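Ferritin like protein (Caulobacter vibrioides, PDB 3HL1) is of unknown detailed function but has a ferritin-like, all-helical architecture and probably binds metal. Local coordinates at residues Ile121-Glu125 with Trp126-Arg130; Gly191-Gln194 with Ala195-Leu198; Arg241-Pro244 with Asn245-Val249. One frame throughout, in Å; residues are numbered along the deposited sequence.

Contact 1: Ile121-Glu125 with Trp126-Arg130; sequences IEYPE and WRTQR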
# COMPACT_ATOMS: atom_id res chain seq x y z
N ILE A 121 7.33 1.62 -7.43
CA ILE A 121 6.87 1.22 -6.08
C ILE A 121 7.12 -0.25 -5.85
O ILE A 121 7.53 -0.63 -4.77
CB ILE A 121 5.38 1.52 -5.89
CG1 ILE A 121 5.14 3.01 -5.73
CG2 ILE A 121 4.81 0.82 -4.66
CD1 ILE A 121 3.69 3.39 -6.17
N GLU A 122 6.82 -1.07 -6.85
CA GLU A 122 6.95 -2.50 -6.75
C GLU A 122 8.30 -3.05 -7.24
O GLU A 122 8.45 -4.25 -7.42
CB GLU A 122 5.82 -3.18 -7.54
CG GLU A 122 4.37 -2.73 -7.19
CD GLU A 122 3.81 -3.35 -5.90
OE1 GLU A 122 4.55 -4.07 -5.15
OE2 GLU A 122 2.61 -3.11 -5.63
N TYR A 123 9.26 -2.16 -7.45
CA TYR A 123 10.57 -2.53 -7.96
C TYR A 123 11.20 -3.62 -7.07
O TYR A 123 11.29 -3.43 -5.84
CB TYR A 123 11.49 -1.32 -7.97
CG TYR A 123 12.76 -1.51 -8.75
CD1 TYR A 123 12.73 -1.77 -10.13
CD2 TYR A 123 14.00 -1.37 -8.13
CE1 TYR A 123 13.89 -1.91 -10.83
CE2 TYR A 123 15.16 -1.50 -8.85
CZ TYR A 123 15.08 -1.78 -10.20
OH TYR A 123 16.21 -1.88 -10.94
N PRO A 124 11.63 -4.75 -7.68
CA PRO A 124 12.11 -5.89 -6.90
C PRO A 124 13.46 -5.65 -6.21
O PRO A 124 14.37 -5.07 -6.77
CB PRO A 124 12.26 -7.02 -7.95
CG PRO A 124 11.42 -6.58 -9.09
CD PRO A 124 11.59 -5.10 -9.12
N GLU A 125 13.57 -6.11 -4.99
CA GLU A 125 14.79 -5.90 -4.22
C GLU A 125 16.03 -6.43 -4.93
O GLU A 125 17.11 -5.84 -4.82
CB GLU A 125 14.66 -6.63 -2.90
CG GLU A 125 15.72 -6.28 -1.91
CD GLU A 125 15.64 -7.06 -0.60
OE1 GLU A 125 14.73 -7.93 -0.41
OE2 GLU A 125 16.53 -6.77 0.24
N TRP A 126 15.90 -7.57 -5.60
CA TRP A 126 17.09 -8.16 -6.25
C TRP A 126 17.71 -7.28 -7.35
O TRP A 126 18.91 -7.35 -7.61
CB TRP A 126 16.81 -9.57 -6.77
CG TRP A 126 15.91 -9.65 -7.92
CD1 TRP A 126 14.55 -9.83 -7.89
CD2 TRP A 126 16.27 -9.63 -9.31
NE1 TRP A 126 14.05 -9.91 -9.17
CE2 TRP A 126 15.09 -9.78 -10.06
CE3 TRP A 126 17.49 -9.49 -9.99
CZ2 TRP A 126 15.08 -9.80 -11.46
CZ3 TRP A 126 17.49 -9.51 -11.41
CH2 TRP A 126 16.29 -9.66 -12.12
N ARG A 127 16.90 -6.45 -7.99
CA ARG A 127 17.41 -5.52 -9.01
C ARG A 127 18.15 -4.31 -8.42
O ARG A 127 18.90 -3.65 -9.12
CB ARG A 127 16.25 -5.09 -9.88
CG ARG A 127 15.69 -6.29 -10.60
CD ARG A 127 14.36 -6.04 -11.12
NE ARG A 127 14.38 -5.42 -12.43
CZ ARG A 127 14.12 -6.03 -13.57
NH1 ARG A 127 14.14 -5.31 -14.69
NH2 ARG A 127 13.83 -7.33 -13.62
N THR A 128 17.94 -4.01 -7.14
CA THR A 128 18.56 -2.83 -6.49
C THR A 128 20.09 -2.97 -6.33
O THR A 128 20.81 -1.98 -6.19
CB THR A 128 17.91 -2.55 -5.12
OG1 THR A 128 18.17 -3.64 -4.20
CG2 THR A 128 16.42 -2.33 -5.29
N GLN A 129 20.56 -4.20 -6.35
CA GLN A 129 21.97 -4.50 -6.13
C GLN A 129 22.49 -3.85 -4.85
O GLN A 129 23.48 -3.14 -4.86
CB GLN A 129 22.82 -4.06 -7.31
CG GLN A 129 22.43 -4.67 -8.62
CD GLN A 129 23.54 -4.53 -9.62
OE1 GLN A 129 24.58 -5.18 -9.49
NE2 GLN A 129 23.34 -3.68 -10.63
N ARG A 130 21.76 -4.02 -3.76
CA ARG A 130 22.29 -3.56 -2.49
C ARG A 130 22.08 -4.54 -1.39
O ARG A 130 21.15 -5.33 -1.40
CB ARG A 130 21.78 -2.16 -2.11
CG ARG A 130 20.32 -1.98 -1.91
CD ARG A 130 20.04 -0.53 -1.55
NE ARG A 130 19.84 -0.27 -0.12
CZ ARG A 130 20.59 0.52 0.66
NH1 ARG A 130 21.68 1.14 0.21
NH2 ARG A 130 20.25 0.68 1.92
O HOH W 1 18.33 -1.20 -9.45
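Tyr-123, Pro-124 and Glu-125 meet Arg-127 and Thr-128 in a local turn contact, on the loop that leaves helix 112-121 and leads to helix 144-157. Two successive bonds, each spanning three residues, wind the chain: Arg-127 N donates to Pro-124 O (3.1 Å), and Thr-128 N to Glu-125 O. Glu-125 O has a second, short bond from Thr-128 OG1 (2.5 Å), this one in the carbonyl plane on a lone pair. A chi1 of 65° lodges that hydroxyl between the backbone N and carbonyl carbon of Thr-128, from where it reaches back to the carbonyl three residues earlier. The Tyr-123 side chain crosses that of Arg-127 at about a right angle, and its OH lies 3.4 Å from Arg-127 CB. Pro-124 runs alongside Arg-127, CD to CD 3.5 Å, while its CB touches Trp-126 NE1 at 3.6 Å. Arg-127 CG lies 3.4 Å above the plane of the Trp-126 ring, over its centre. A water in the plane of the Tyr-123 ring joins its OH to Arg-127 O. Outside the turn, Glu-125 N is bonded to Glu-207. Glu-125 O thus holds both Thr-128 donors and the water ties Tyr-123 to the backbone, while other polar groups bond elsewhere.

Contact 2: Gly191-Gln194 with Ala195-Leu198; sequences GFLQ and ALTL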
# COMPACT_ATOMS: atom_id res chain seq x y z
N GLY A 191 4.47 -17.98 17.14
CA GLY A 191 3.77 -16.83 16.55
C GLY A 191 4.69 -16.03 15.67
O GLY A 191 4.28 -15.46 14.66
N PHE A 192 5.96 -15.97 16.05
CA PHE A 192 6.94 -15.32 15.20
C PHE A 192 7.03 -16.04 13.84
O PHE A 192 7.06 -15.39 12.80
CB PHE A 192 8.33 -15.26 15.85
CG PHE A 192 9.44 -15.06 14.86
CD1 PHE A 192 9.56 -13.88 14.15
CD2 PHE A 192 10.34 -16.07 14.60
CE1 PHE A 192 10.57 -13.70 13.22
CE2 PHE A 192 11.34 -15.90 13.66
CZ PHE A 192 11.47 -14.72 13.00
N LEU A 193 7.07 -17.38 13.86
CA LEU A 193 7.07 -18.15 12.60
C LEU A 193 5.80 -17.90 11.73
O LEU A 193 5.90 -17.79 10.50
CB LEU A 193 7.30 -19.64 12.88
CG LEU A 193 8.68 -19.98 13.47
CD1 LEU A 193 8.83 -21.43 13.90
CD2 LEU A 193 9.74 -19.55 12.44
N GLN A 194 4.63 -17.79 12.36
CA GLN A 194 3.40 -17.41 11.65
C GLN A 194 3.52 -16.02 11.04
O GLN A 194 3.11 -15.78 9.91
CB GLN A 194 2.20 -17.41 12.58
CG GLN A 194 1.88 -18.76 13.15
CD GLN A 194 0.71 -18.73 14.05
OE1 GLN A 194 0.61 -17.87 14.91
NE2 GLN A 194 -0.21 -19.67 13.88
N ALA A 195 4.05 -15.08 11.83
CA ALA A 195 4.25 -13.67 11.38
C ALA A 195 5.14 -13.63 10.15
O ALA A 195 4.90 -12.87 9.23
CB ALA A 195 4.87 -12.82 12.53
N LEU A 196 6.18 -14.46 10.14
CA LEU A 196 7.09 -14.54 8.99
C LEU A 196 6.37 -15.00 7.73
O LEU A 196 6.65 -14.53 6.63
CB LEU A 196 8.26 -15.51 9.25
CG LEU A 196 9.49 -15.03 10.01
CD1 LEU A 196 10.54 -16.19 10.03
CD2 LEU A 196 10.10 -13.74 9.44
N THR A 197 5.44 -15.92 7.89
CA THR A 197 4.66 -16.37 6.76
C THR A 197 3.87 -15.22 6.19
O THR A 197 3.82 -15.05 4.99
CB THR A 197 3.75 -17.52 7.19
OG1 THR A 197 4.58 -18.58 7.72
CG2 THR A 197 2.86 -18.01 6.04
N LEU A 198 3.25 -14.43 7.06
CA LEU A 198 2.49 -13.25 6.61
C LEU A 198 3.39 -12.27 5.87
O LEU A 198 2.97 -11.74 4.82
CB LEU A 198 1.74 -12.57 7.76
CG LEU A 198 0.81 -13.41 8.63
CD1 LEU A 198 0.03 -12.50 9.55
CD2 LEU A 198 -0.05 -14.26 7.80
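Phe-192 and Leu-196, one helical turn apart on helix 188-207, carry the side-chain part of this contact. The two cross obliquely, the leucine meeting the outer end of the ring rather than its base. Leu-196 CD1 lies 3.4 Å from Phe-192 CZ, and CG is 3.6 Å from both CZ and CE1; CD2 sits beside CE1 at 3.8 Å, so the whole isopropyl fork packs on the far end of the phenyl group. With CG trans to the backbone N (chi1 160°), Phe-192 swings its ring along the helix to where Leu-196 can meet it. Leu-193 adds a looser apolar touch, its CD2 being 4.2 Å from Leu-196 CD1. The polar side of the contact is regular helix: the carbonyls of residues 191 to 194 accept from the amides four residues on. Leu-193 O is gripped twice, by Thr-197 N and Thr-197 OG1, each at 3.2 Å and from opposite faces of the carbonyl plane. The threonine hydroxyl thus finds its partner in its own helix. The extended Gln-194 side chain reaches the preceding loop, where OE1 accepts from the backbone N of both Thr-185 and Glu-186. Toward helix 144-157, Phe-192 and Ala-195 pack on Met-155 and Leu-196 on Arg-152, while Leu-198 meets Leu-182 of a loop.

Contact 3: Arg241-Pro244 with Asn245-Val249; sequences RRMP and NWPGV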
# COMPACT_ATOMS: atom_id res chain seq x y z
N ARG A 241 2.96 -1.17 -18.72
CA ARG A 241 3.89 -0.14 -19.21
C ARG A 241 4.30 -0.38 -20.67
O ARG A 241 4.49 0.57 -21.43
CB ARG A 241 5.14 -0.08 -18.34
CG ARG A 241 6.06 1.10 -18.62
CD ARG A 241 7.29 0.99 -17.69
NE ARG A 241 8.07 -0.23 -17.97
CZ ARG A 241 9.15 -0.31 -18.79
NH1 ARG A 241 9.63 0.76 -19.42
NH2 ARG A 241 9.78 -1.48 -18.96
N ARG A 242 4.41 -1.67 -21.03
CA ARG A 242 4.84 -2.12 -22.35
C ARG A 242 3.76 -2.28 -23.41
O ARG A 242 4.09 -2.48 -24.56
CB ARG A 242 5.57 -3.46 -22.23
CG ARG A 242 6.84 -3.40 -21.42
CD ARG A 242 7.34 -4.82 -21.13
NE ARG A 242 8.54 -4.83 -20.30
CZ ARG A 242 9.77 -4.54 -20.73
NH1 ARG A 242 10.01 -4.24 -22.01
NH2 ARG A 242 10.79 -4.57 -19.88
N MSE A 243 2.48 -2.18 -23.05
CA MSE A 243 1.41 -2.37 -24.03
C MSE A 243 1.40 -1.34 -25.14
O MSE A 243 1.66 -0.16 -24.89
CB MSE A 243 0.05 -2.27 -23.36
CG MSE A 243 -0.23 -3.38 -22.40
SE MSE A 243 -1.96 -3.07 -21.50
CE MSE A 243 -2.10 -1.17 -21.62
N PRO A 244 1.06 -1.77 -26.37
CA PRO A 244 0.89 -0.81 -27.47
C PRO A 244 -0.37 0.08 -27.36
O PRO A 244 -0.32 1.26 -27.73
CB PRO A 244 0.80 -1.70 -28.73
CG PRO A 244 0.75 -3.11 -28.26
CD PRO A 244 0.86 -3.18 -26.80
N ASN A 245 -1.47 -0.46 -26.86
CA ASN A 245 -2.74 0.28 -26.90
C ASN A 245 -3.42 0.44 -25.55
O ASN A 245 -4.10 -0.48 -25.06
CB ASN A 245 -3.70 -0.39 -27.88
CG ASN A 245 -3.12 -0.50 -29.27
OD1 ASN A 245 -3.00 0.51 -29.99
ND2 ASN A 245 -2.73 -1.72 -29.65
N TRP A 246 -3.24 1.61 -24.94
CA TRP A 246 -3.80 1.84 -23.60
C TRP A 246 -5.24 2.23 -23.72
O TRP A 246 -5.60 2.89 -24.68
CB TRP A 246 -3.02 2.92 -22.87
CG TRP A 246 -1.65 2.46 -22.50
CD1 TRP A 246 -0.90 1.46 -23.10
CD2 TRP A 246 -0.82 3.03 -21.51
NE1 TRP A 246 0.33 1.37 -22.50
CE2 TRP A 246 0.40 2.32 -21.52
CE3 TRP A 246 -0.98 4.08 -20.61
CZ2 TRP A 246 1.45 2.63 -20.66
CZ3 TRP A 246 0.04 4.37 -19.75
CH2 TRP A 246 1.25 3.66 -19.79
N PRO A 247 -6.08 1.81 -22.76
CA PRO A 247 -7.49 2.12 -22.85
C PRO A 247 -7.74 3.62 -22.62
O PRO A 247 -6.90 4.31 -22.01
CB PRO A 247 -8.12 1.29 -21.71
CG PRO A 247 -7.01 1.13 -20.71
CD PRO A 247 -5.76 1.02 -21.55
N GLY A 248 -8.90 4.09 -23.05
CA GLY A 248 -9.30 5.49 -22.83
C GLY A 248 -9.47 5.77 -21.34
O GLY A 248 -9.90 4.89 -20.59
N VAL A 249 -9.07 6.97 -20.94
CA VAL A 249 -9.16 7.40 -19.56
C VAL A 249 -9.97 8.70 -19.45
O VAL A 249 -10.03 9.51 -20.39
CB VAL A 249 -7.78 7.60 -18.91
CG1 VAL A 249 -6.95 6.28 -19.04
CG2 VAL A 249 -7.06 8.79 -19.53
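Met-243 and Trp-246 form a Met-aromatic contact just where helix 233-242 ends and the chain runs out into the loop toward helix 261-283. Met-243 is a selenomethionine, and its chain bends at the last torsion (chi3 -26°), which carries the terminal methyl over one face of the indole. CE approaches Trp-246 CD1 to 3.2 Å, a tight touch on the pyrrole side of the ring. The selenium itself stands further back: SE is 5.4 Å from the centroid of the five-membered ring of Trp-246 and 36° off its normal, an oblique approach in which the methyl does the touching. The same methyl also comes within 4.3 Å of Pro-247 CD.

Polar contact is sparse. Trp-246 NE1 donates to Met-243 O at 3.1 Å, but the angle at the hydrogen is 129° and the bond is weak. It ties the indole edge to the backbone of the very residue whose methyl lies over its face. Apart from this bond, Arg-241 O makes a plain contact at the ring edge, in its plane, 3.8 Å from the carbon Trp-246 CZ2. Arg-241 and Arg-242 each form a salt bridge with Asp-238, one turn back in helix 233-242, and Arg-241 NH2 lies over one face of the Arg-242 guanidinium.

Side-chain packing joins this surface turn to the rest of the fold. Arg-241 and Trp-246 both touch Val-115 of helix 112-121, whereas Met-243 and Pro-247 rest on Pro-43 of helix 42-67. Further out, the Pro-244 and Asn-245 side chains cross at about a right angle, with Pro-244 CB 3.6 Å from Asn-245 ND2.

In the fold
All three are local contacts, and none is wholly core: contacts 1 and 2 are partly buried, whereas contact 3 is on the surface. Contact 2 lies within helix 188-207, while contacts 1 and 3 lie where helices 112-121 and 233-242 give way to loops. Those two come within about 6 Å at their nearest atoms, and Arg-241 and Trp-246 of contact 3 pack on helix 112-121, which runs into contact 1. Contacts 2 and 3 lie on opposite sides of the chain's centre, their own centres about 39 Å apart. Chemistry follows place: regular helical bonds in 191-198, tight turn bonds and a water in 121-130, a methyl on an indole face with one weak N-H bond in 241-249.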